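Local coordinates for protein OxyR (Porphyromonas gingivalis, PDB 3HO7) that is the regulatory domain of a redox-sensitive LysR-family transcriptional activator, which probably binds DNA through a separate domain of the full-length protein, at residues A16-P19 with T20-P23; S212-S216 with D217-L221; A64-A67 with S68-T72. One frame throughout, in Å; residues are numbered along the deposited sequence.

Contact 1. Residues A16-P19 with T20-P23; sequences AVLP and TIAP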
ATOM      1  N   ALA A  16       9.206 -13.505  -1.098  1.00 30.62           N
ATOM      2  CA  ALA A  16       8.673 -12.312  -0.467  1.00 30.39           C
ATOM      3  C   ALA A  16       9.125 -11.076  -1.232  1.00 29.66           C
ATOM      4  O   ALA A  16      10.133 -11.102  -1.939  1.00 29.49           O
ATOM      5  CB  ALA A  16       9.121 -12.231   0.983  1.00 30.58           C
ATOM      6  N   VAL A  17       8.368  -9.997  -1.094  1.00 29.49           N
ATOM      7  CA  VAL A  17       8.697  -8.751  -1.762  1.00 29.03           C
ATOM      8  C   VAL A  17       8.287  -7.582  -0.885  1.00 28.99           C
ATOM      9  O   VAL A  17       7.240  -7.617  -0.239  1.00 29.21           O
ATOM     10  CB  VAL A  17       7.986  -8.639  -3.125  1.00 28.92           C
ATOM     11  CG1 VAL A  17       8.432  -7.382  -3.859  1.00 28.59           C
ATOM     12  CG2 VAL A  17       8.253  -9.880  -3.961  1.00 29.57           C
ATOM     13  N   LEU A  18       9.123  -6.550  -0.857  1.00 28.79           N
ATOM     14  CA  LEU A  18       8.809  -5.351  -0.097  1.00 28.83           C
ATOM     15  C   LEU A  18       7.584  -4.644  -0.655  1.00 28.63           C
ATOM     16  O   LEU A  18       7.336  -4.664  -1.863  1.00 28.45           O
ATOM     17  CB  LEU A  18      10.000  -4.394  -0.074  1.00 28.64           C
ATOM     18  CG  LEU A  18      11.079  -4.727   0.958  1.00 29.01           C
ATOM     19  CD1 LEU A  18      11.506  -6.179   0.834  1.00 30.22           C
ATOM     20  CD2 LEU A  18      12.269  -3.786   0.817  1.00 28.99           C
ATOM     21  N   PRO A  19       6.808  -4.009   0.231  1.00 28.96           N
ATOM     22  CA  PRO A  19       5.627  -3.265  -0.175  1.00 29.01           C
ATOM     23  C   PRO A  19       6.012  -2.058  -1.014  1.00 28.59           C
ATOM     24  O   PRO A  19       5.200  -1.563  -1.794  1.00 28.41           O
ATOM     25  CB  PRO A  19       5.023  -2.798   1.155  1.00 29.30           C
ATOM     26  CG  PRO A  19       5.691  -3.617   2.214  1.00 30.03           C
ATOM     27  CD  PRO A  19       7.041  -3.936   1.681  1.00 29.36           C
ATOM     28  N   THR A  20       7.243  -1.585  -0.843  1.00 28.57           N
ATOM     29  CA  THR A  20       7.735  -0.442  -1.600  1.00 28.50           C
ATOM     30  C   THR A  20       8.401  -0.871  -2.907  1.00 28.18           C
ATOM     31  O   THR A  20       8.971  -0.044  -3.626  1.00 28.29           O
ATOM     32  CB  THR A  20       8.720   0.407  -0.769  1.00 28.50           C
ATOM     33  OG1 THR A  20       9.686  -0.451  -0.144  1.00 29.58           O
ATOM     34  CG2 THR A  20       7.969   1.179   0.309  1.00 28.94           C
ATOM     35  N   ILE A  21       8.325  -2.164  -3.208  1.00 27.96           N
ATOM     36  CA  ILE A  21       8.849  -2.702  -4.460  1.00 27.72           C
ATOM     37  C   ILE A  21       7.736  -3.396  -5.241  1.00 27.67           C
ATOM     38  O   ILE A  21       7.591  -3.202  -6.447  1.00 27.74           O
ATOM     39  CB  ILE A  21       9.976  -3.732  -4.212  1.00 27.70           C
ATOM     40  CG1 ILE A  21      11.177  -3.081  -3.523  1.00 28.15           C
ATOM     41  CG2 ILE A  21      10.410  -4.387  -5.519  1.00 27.97           C
ATOM     42  CD1 ILE A  21      12.333  -4.035  -3.314  1.00 29.20           C
ATOM     43  N   ALA A  22       6.943  -4.195  -4.533  1.00 27.73           N
ATOM     44  CA  ALA A  22       5.939  -5.060  -5.152  1.00 28.06           C
ATOM     45  C   ALA A  22       5.141  -4.410  -6.280  1.00 28.20           C
ATOM     46  O   ALA A  22       5.014  -4.985  -7.363  1.00 28.40           O
ATOM     47  CB  ALA A  22       4.998  -5.610  -4.092  1.00 28.29           C
ATOM     48  N   PRO A  23       4.580  -3.219  -6.025  1.00 28.32           N
ATOM     49  CA  PRO A  23       3.669  -2.573  -6.970  1.00 28.74           C
ATOM     50  C   PRO A  23       4.362  -2.149  -8.256  1.00 29.11           C
ATOM     51  O   PRO A  23       3.740  -2.126  -9.321  1.00 29.36           O
ATOM     52  CB  PRO A  23       3.194  -1.326  -6.209  1.00 28.82           C
ATOM     53  CG  PRO A  23       3.508  -1.591  -4.776  1.00 28.32           C
ATOM     54  CD  PRO A  23       4.739  -2.435  -4.789  1.00 28.02           C
TER

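Contact 2. Residues S212-S216 with D217-L221; sequences SAVPS and DMHKL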
ATOM      1  N   SER A 212      16.164  -8.560 -15.938  1.00 31.64           N
ATOM      2  CA  SER A 212      15.657  -8.340 -17.288  1.00 32.82           C
ATOM      3  C   SER A 212      14.301  -7.640 -17.260  1.00 32.32           C
ATOM      4  O   SER A 212      13.759  -7.274 -18.303  1.00 33.05           O
ATOM      5  CB  SER A 212      15.537  -9.664 -18.044  1.00 33.61           C
ATOM      6  OG  SER A 212      14.327 -10.329 -17.715  1.00 33.47           O
ATOM      7  N   ALA A 213      13.755  -7.470 -16.060  1.00 31.48           N
ATOM      8  CA  ALA A 213      12.449  -6.842 -15.893  1.00 31.10           C
ATOM      9  C   ALA A 213      12.556  -5.323 -15.886  1.00 31.16           C
ATOM     10  O   ALA A 213      11.549  -4.623 -15.976  1.00 30.93           O
ATOM     11  CB  ALA A 213      11.784  -7.336 -14.615  1.00 30.23           C
ATOM     12  N   VAL A 214      13.780  -4.816 -15.784  1.00 31.53           N
ATOM     13  CA  VAL A 214      14.002  -3.373 -15.755  1.00 31.59           C
ATOM     14  C   VAL A 214      15.046  -2.932 -16.779  1.00 33.01           C
ATOM     15  O   VAL A 214      15.879  -3.730 -17.214  1.00 33.61           O
ATOM     16  CB  VAL A 214      14.415  -2.898 -14.344  1.00 30.84           C
ATOM     17  CG1 VAL A 214      13.345  -3.269 -13.330  1.00 29.93           C
ATOM     18  CG2 VAL A 214      15.758  -3.495 -13.948  1.00 30.79           C
ATOM     19  N   PRO A 215      14.994  -1.653 -17.177  1.00 33.47           N
ATOM     20  CA  PRO A 215      15.959  -1.089 -18.116  1.00 34.91           C
ATOM     21  C   PRO A 215      17.388  -1.337 -17.645  1.00 35.34           C
ATOM     22  O   PRO A 215      17.683  -1.187 -16.459  1.00 34.64           O
ATOM     23  CB  PRO A 215      15.637   0.405 -18.085  1.00 34.90           C
ATOM     24  CG  PRO A 215      14.193   0.464 -17.729  1.00 33.92           C
ATOM     25  CD  PRO A 215      13.983  -0.666 -16.762  1.00 32.73           C
ATOM     26  N   SER A 216      18.265  -1.708 -18.574  1.00 36.77           N
ATOM     27  CA  SER A 216      19.636  -2.084 -18.238  1.00 37.29           C
ATOM     28  C   SER A 216      20.418  -0.959 -17.565  1.00 37.25           C
ATOM     29  O   SER A 216      21.287  -1.217 -16.733  1.00 37.04           O
ATOM     30  CB  SER A 216      20.381  -2.575 -19.484  1.00 39.01           C
ATOM     31  OG  SER A 216      20.482  -1.549 -20.454  1.00 40.50           O
ATOM     32  N   ASP A 217      20.116   0.282 -17.928  1.00 37.52           N
ATOM     33  CA  ASP A 217      20.768   1.433 -17.309  1.00 37.74           C
ATOM     34  C   ASP A 217      20.739   1.339 -15.785  1.00 36.41           C
ATOM     35  O   ASP A 217      21.675   1.774 -15.111  1.00 36.49           O
ATOM     36  CB  ASP A 217      20.106   2.738 -17.755  1.00 38.03           C
ATOM     37  CG  ASP A 217      20.594   3.209 -19.110  1.00 40.11           C
ATOM     38  OD1 ASP A 217      21.269   2.427 -19.814  1.00 42.34           O
ATOM     39  OD2 ASP A 217      20.302   4.370 -19.470  1.00 41.33           O
ATOM     40  N   MET A 218      19.659   0.774 -15.251  1.00 35.17           N
ATOM     41  CA  MET A 218      19.478   0.668 -13.805  1.00 34.01           C
ATOM     42  C   MET A 218      20.370  -0.404 -13.186  1.00 33.97           C
ATOM     43  O   MET A 218      20.548  -0.439 -11.971  1.00 33.20           O
ATOM     44  CB  MET A 218      18.014   0.379 -13.457  1.00 32.95           C
ATOM     45  CG  MET A 218      17.020   1.378 -14.029  1.00 33.34           C
ATOM     46  SD  MET A 218      15.347   1.126 -13.409  1.00 33.04           S
ATOM     47  CE  MET A 218      15.381   2.092 -11.896  1.00 31.94           C
ATOM     48  N   HIS A 219      20.930  -1.277 -14.018  1.00 34.78           N
ATOM     49  CA  HIS A 219      21.766  -2.360 -13.508  1.00 34.96           C
ATOM     50  C   HIS A 219      23.053  -1.833 -12.882  1.00 35.54           C
ATOM     51  O   HIS A 219      23.684  -2.517 -12.079  1.00 35.61           O
ATOM     52  CB  HIS A 219      22.090  -3.380 -14.603  1.00 35.94           C
ATOM     53  CG  HIS A 219      20.894  -4.114 -15.126  1.00 35.37           C
ATOM     54  ND1 HIS A 219      20.881  -4.729 -16.359  1.00 36.18           N
ATOM     55  CD2 HIS A 219      19.669  -4.321 -14.589  1.00 34.11           C
ATOM     56  CE1 HIS A 219      19.701  -5.292 -16.555  1.00 35.59           C
ATOM     57  NE2 HIS A 219      18.947  -5.057 -15.497  1.00 34.00           N
ATOM     58  N   LYS A 220      23.435  -0.616 -13.250  1.00 36.24           N
ATOM     59  CA  LYS A 220      24.663  -0.015 -12.741  1.00 37.19           C
ATOM     60  C   LYS A 220      24.439   1.414 -12.259  1.00 36.98           C
ATOM     61  O   LYS A 220      23.608   2.140 -12.804  1.00 36.54           O
ATOM     62  CB  LYS A 220      25.754  -0.033 -13.815  1.00 38.99           C
ATOM     63  CG  LYS A 220      26.198  -1.421 -14.235  1.00 39.82           C
ATOM     64  CD  LYS A 220      27.312  -1.347 -15.271  1.00 42.02           C
ATOM     65  CE  LYS A 220      27.771  -2.734 -15.701  1.00 42.82           C
ATOM     66  NZ  LYS A 220      28.811  -2.678 -16.769  1.00 45.95           N
ATOM     67  N   LEU A 221      25.188   1.809 -11.234  1.00 37.32           N
ATOM     68  CA  LEU A 221      25.114   3.165 -10.710  1.00 37.52           C
ATOM     69  C   LEU A 221      25.564   4.155 -11.777  1.00 38.99           C
ATOM     70  O   LEU A 221      26.697   4.090 -12.260  1.00 40.53           O
ATOM     71  CB  LEU A 221      25.983   3.304  -9.459  1.00 37.74           C
ATOM     72  CG  LEU A 221      25.913   4.641  -8.719  1.00 37.49           C
ATOM     73  CD1 LEU A 221      24.510   4.868  -8.171  1.00 35.69           C
ATOM     74  CD2 LEU A 221      26.945   4.688  -7.601  1.00 37.88           C
TER

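Contact 3. Residues A64-A67 with S68-T72; sequences AIIA and SKAET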
ATOM      1  N   ALA A  64      13.886 -13.539  -1.131  1.00 30.33           N
ATOM      2  CA  ALA A  64      13.274 -12.274  -0.759  1.00 29.59           C
ATOM      3  C   ALA A  64      13.839 -11.119  -1.573  1.00 28.97           C
ATOM      4  O   ALA A  64      15.055 -10.972  -1.705  1.00 28.97           O
ATOM      5  CB  ALA A  64      13.452 -12.012   0.732  1.00 29.91           C
ATOM      6  N   ILE A  65      12.942 -10.306  -2.117  1.00 28.43           N
ATOM      7  CA  ILE A  65      13.317  -9.097  -2.830  1.00 28.02           C
ATOM      8  C   ILE A  65      13.284  -7.934  -1.849  1.00 27.56           C
ATOM      9  O   ILE A  65      12.230  -7.591  -1.315  1.00 27.45           O
ATOM     10  CB  ILE A  65      12.358  -8.821  -3.999  1.00 27.90           C
ATOM     11  CG1 ILE A  65      12.225 -10.068  -4.879  1.00 28.43           C
ATOM     12  CG2 ILE A  65      12.835  -7.628  -4.813  1.00 27.71           C
ATOM     13  CD1 ILE A  65      11.159  -9.954  -5.949  1.00 28.62           C
ATOM     14  N   ILE A  66      14.448  -7.344  -1.601  1.00 27.50           N
ATOM     15  CA  ILE A  66      14.575  -6.306  -0.587  1.00 27.22           C
ATOM     16  C   ILE A  66      15.254  -5.058  -1.141  1.00 27.05           C
ATOM     17  O   ILE A  66      15.781  -5.072  -2.254  1.00 27.24           O
ATOM     18  CB  ILE A  66      15.364  -6.820   0.629  1.00 27.65           C
ATOM     19  CG1 ILE A  66      16.765  -7.262   0.200  1.00 27.60           C
ATOM     20  CG2 ILE A  66      14.619  -7.970   1.298  1.00 28.12           C
ATOM     21  CD1 ILE A  66      17.617  -7.801   1.335  1.00 27.39           C
ATOM     22  N   ALA A  67      15.237  -3.982  -0.357  1.00 26.70           N
ATOM     23  CA  ALA A  67      15.817  -2.709  -0.774  1.00 26.76           C
ATOM     24  C   ALA A  67      17.060  -2.375   0.046  1.00 27.19           C
ATOM     25  O   ALA A  67      17.271  -1.226   0.435  1.00 27.38           O
ATOM     26  CB  ALA A  67      14.785  -1.597  -0.653  1.00 26.41           C
ATOM     27  N   SER A  68      17.879  -3.388   0.307  1.00 27.50           N
ATOM     28  CA  SER A  68      19.087  -3.219   1.103  1.00 28.07           C
ATOM     29  C   SER A  68      19.837  -4.541   1.219  1.00 28.45           C
ATOM     30  O   SER A  68      19.292  -5.599   0.908  1.00 28.48           O
ATOM     31  CB  SER A  68      18.730  -2.712   2.501  1.00 28.17           C
ATOM     32  OG  SER A  68      17.917  -3.653   3.184  1.00 28.57           O
ATOM     33  N   LYS A  69      21.088  -4.475   1.666  1.00 28.96           N
ATOM     34  CA  LYS A  69      21.843  -5.683   1.961  1.00 29.32           C
ATOM     35  C   LYS A  69      21.266  -6.327   3.214  1.00 29.36           C
ATOM     36  O   LYS A  69      20.840  -5.631   4.137  1.00 29.30           O
ATOM     37  CB  LYS A  69      23.330  -5.369   2.154  1.00 30.24           C
ATOM     38  CG  LYS A  69      24.041  -4.942   0.878  1.00 30.46           C
ATOM     39  CD  LYS A  69      25.492  -4.569   1.138  1.00 31.96           C
ATOM     40  CE  LYS A  69      26.156  -4.050  -0.128  1.00 32.37           C
ATOM     41  NZ  LYS A  69      25.497  -2.806  -0.615  1.00 31.18           N
ATOM     42  N   ALA A  70      21.233  -7.655   3.237  1.00 29.37           N
ATOM     43  CA  ALA A  70      20.685  -8.377   4.377  1.00 29.64           C
ATOM     44  C   ALA A  70      21.593  -8.233   5.593  1.00 30.59           C
ATOM     45  O   ALA A  70      21.117  -8.124   6.722  1.00 30.73           O
ATOM     46  CB  ALA A  70      20.484  -9.846   4.034  1.00 29.71           C
ATOM     47  N   GLU A  71      22.897  -8.339   5.381  1.00 31.30           N
ATOM     48  CA  GLU A  71      23.840  -8.116   6.466  1.00 32.66           C
ATOM     49  C   GLU A  71      23.389  -8.931   7.663  1.00 33.24           C
ATOM     50  O   GLU A  71      23.386  -8.455   8.794  1.00 33.92           O
ATOM     51  CB  GLU A  71      23.974  -6.629   6.788  1.00 32.54           C
ATOM     52  CG  GLU A  71      24.798  -5.888   5.751  1.00 33.00           C
ATOM     53  CD  GLU A  71      24.735  -4.387   5.900  1.00 33.70           C
ATOM     54  OE1 GLU A  71      24.081  -3.909   6.846  1.00 34.44           O
ATOM     55  OE2 GLU A  71      25.341  -3.690   5.065  1.00 33.97           O
ATOM     56  N   THR A  72      22.986 -10.164   7.393  1.00 33.20           N
ATOM     57  CA  THR A  72      22.465 -11.049   8.423  1.00 33.74           C
ATOM     58  C   THR A  72      23.156 -12.406   8.350  1.00 34.49           C
ATOM     59  O   THR A  72      23.164 -13.048   7.300  1.00 34.11           O
ATOM     60  CB  THR A  72      20.946 -11.251   8.256  1.00 32.98           C
ATOM     61  OG1 THR A  72      20.280  -9.984   8.333  1.00 32.51           O
ATOM     62  CG2 THR A  72      20.402 -12.178   9.333  1.00 33.95           C
TER
HETATM   63  O   HOH W   1      15.249  -2.927   2.492  1.00 28.39           O

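Contact 1. Residues A16-P19 with T20-P23
Leu18 and Ile21 cross at a slant where the chain turns from strand 11-17 into helix 22-36. Leu18 CB rests on Ile21 CG1 at 3.9 Å, and farther out Leu18 CD2 meets Ile21 CD1 at 4.1 Å, so the two branched chains touch both at the base and at the end. Ile21 also uses its other branch: CG2, which stands opposite the backbone N with CG1 beside it (chi1 -63°), comes to 4.0 Å from Val17 CG1. That same Val17 methyl lies over the start of the helix, 3.6 Å from Ala22 N and 3.9 Å from Ala22 CB. Val17 can deliver it there because chi1 of -175° swings CG1 beside its own carbonyl carbon, on the side of the following turn.

This is the first strand-to-helix turn of a beta-alpha-beta unit made of strand 11-17, helix 22-36 and strand 40-46, in the periplasmic-binding-protein-like fold of LysR regulatory domains. Ile21 holds the N-cap position. Inside the turn, Leu18 O takes two N-H groups. Ala22 N, 2.7 Å from Leu18 O, approaches almost head-on to the carbonyl, with a C=O...N angle of 169°, while Ile21 N comes from well above the carbonyl plane. Two bonds on one oxygen tie Leu18, the residue just after the strand, to the first turn of the helix and probably steady the orientation of the Leu18 peptide.

Pro19 O faces the second proline, 3.2 Å from Pro23 CD. Leu18 also touches Ile66 of strand 63-66 and Cys52 of helix 49-58. On the helix side, Ala22 packs on Tyr140 of the second subunit and Pro23 on Glu146 of that subunit.

Contact 2. Residues S212-S216 with D217-L221
The imidazole of His219 lies across the backbone of Ser216, and one of its faces takes the CA of that serine in a CH-pi contact, Ser216 CA standing 3.7 Å from the ring centroid and 22° off the ring normal. Pro215 O is above the same face, offset toward the rim. At the NE2-CD2 side of the ring Val214 brings up CG2, 3.9 Å from His219 NE2, with the two side chains slanting past each other.

The ring belongs to a short 3-10 turn, residues 216-219, in the loop between helix 200-211 and strand 225-227 at the surface of the regulatory domain. Its i to i+3 bonds are both present: Met218 N reaches Pro215 O at 3.0 Å, and His219 N reaches Ser216 O at 2.7 Å. In each the donor lies well out of the carbonyl plane. The second bond closes the turn at the CB side of the imidazole, so the ring lies over the residue whose carbonyl accepts from the His219 backbone N-H.

The far nitrogen of the ring has a partner just before the loop: NE2 hydrogen-bonds to Arg211 O at the end of helix 200-211. With CH-pi packing over one face and this bond at NE2, the rotation of the imidazole is well defined, and the histidine links the turn to the helix end.

Met218 leaves the turn beside Pro215, both side chains pointing the same way. Its chain is extended through chi2 and bends at chi3, 87°. Val214 and Met218 both also touch Tyr81 of strand 75-89. Met218 SD meets its two neighbours on the same side, 4.0 Å from Pro215 CD and 4.2 Å from Val214 CB.

Contact 3. Residues A64-A67 with S68-T72
Ile66, the last residue of strand 63-66, reaches forward beside the chain that leaves the strand, and its CG1 branch, set between the backbone N and the carbonyl carbon (chi1 60°), points toward Ala70. At Ser68 a water bridges two residues, sitting 2.9 Å from Ser68 OG and taking a weak bond from Ala67 N. The carbonyl oxygen of Ser68 is buried and finds no partner in the model; the approach of Ile66 CD1 to it is too close as modelled and therefore doubtful. Lys69 points away from the strand segment, and its NZ makes a salt bridge with Glu188 of strand 184-194. Ala70 offers its methyl to Ile66, CD1 to CB at 4.4 Å, a loose apolar touch, while Ala70 N is held by Asp77. Across Glu71, Thr72 OG1 donates to Ala70 O at 2.6 Å, from above the carbonyl plane. No direct hydrogen bond joins the two segments: this is the exit of a strand into a connecting loop, here the one between strands 63-66 and 75-89 of the LysR substrate-binding-type regulatory domain.

How the contacts relate
From the N terminus, contact 1 comes first and closes the turn from strand 11-17 into helix 22-36. Contact 3 follows at the exit of strand 63-66, a parallel neighbour of strand 11-17 in the sheet, and contact 2 lies last, in the loop after helix 200-211. The three are in series: none nests within or crosses another. Contacts 1 and 3 touch side by side, through a probable hydrogen bond from Ile65 N to Ala16 O; Leu18 also packs on Ala67. Contact 2 stands apart, its centre about 18 Å from the centre of each of the others, yet it borders helix 22-36, the helix that contact 1 opens.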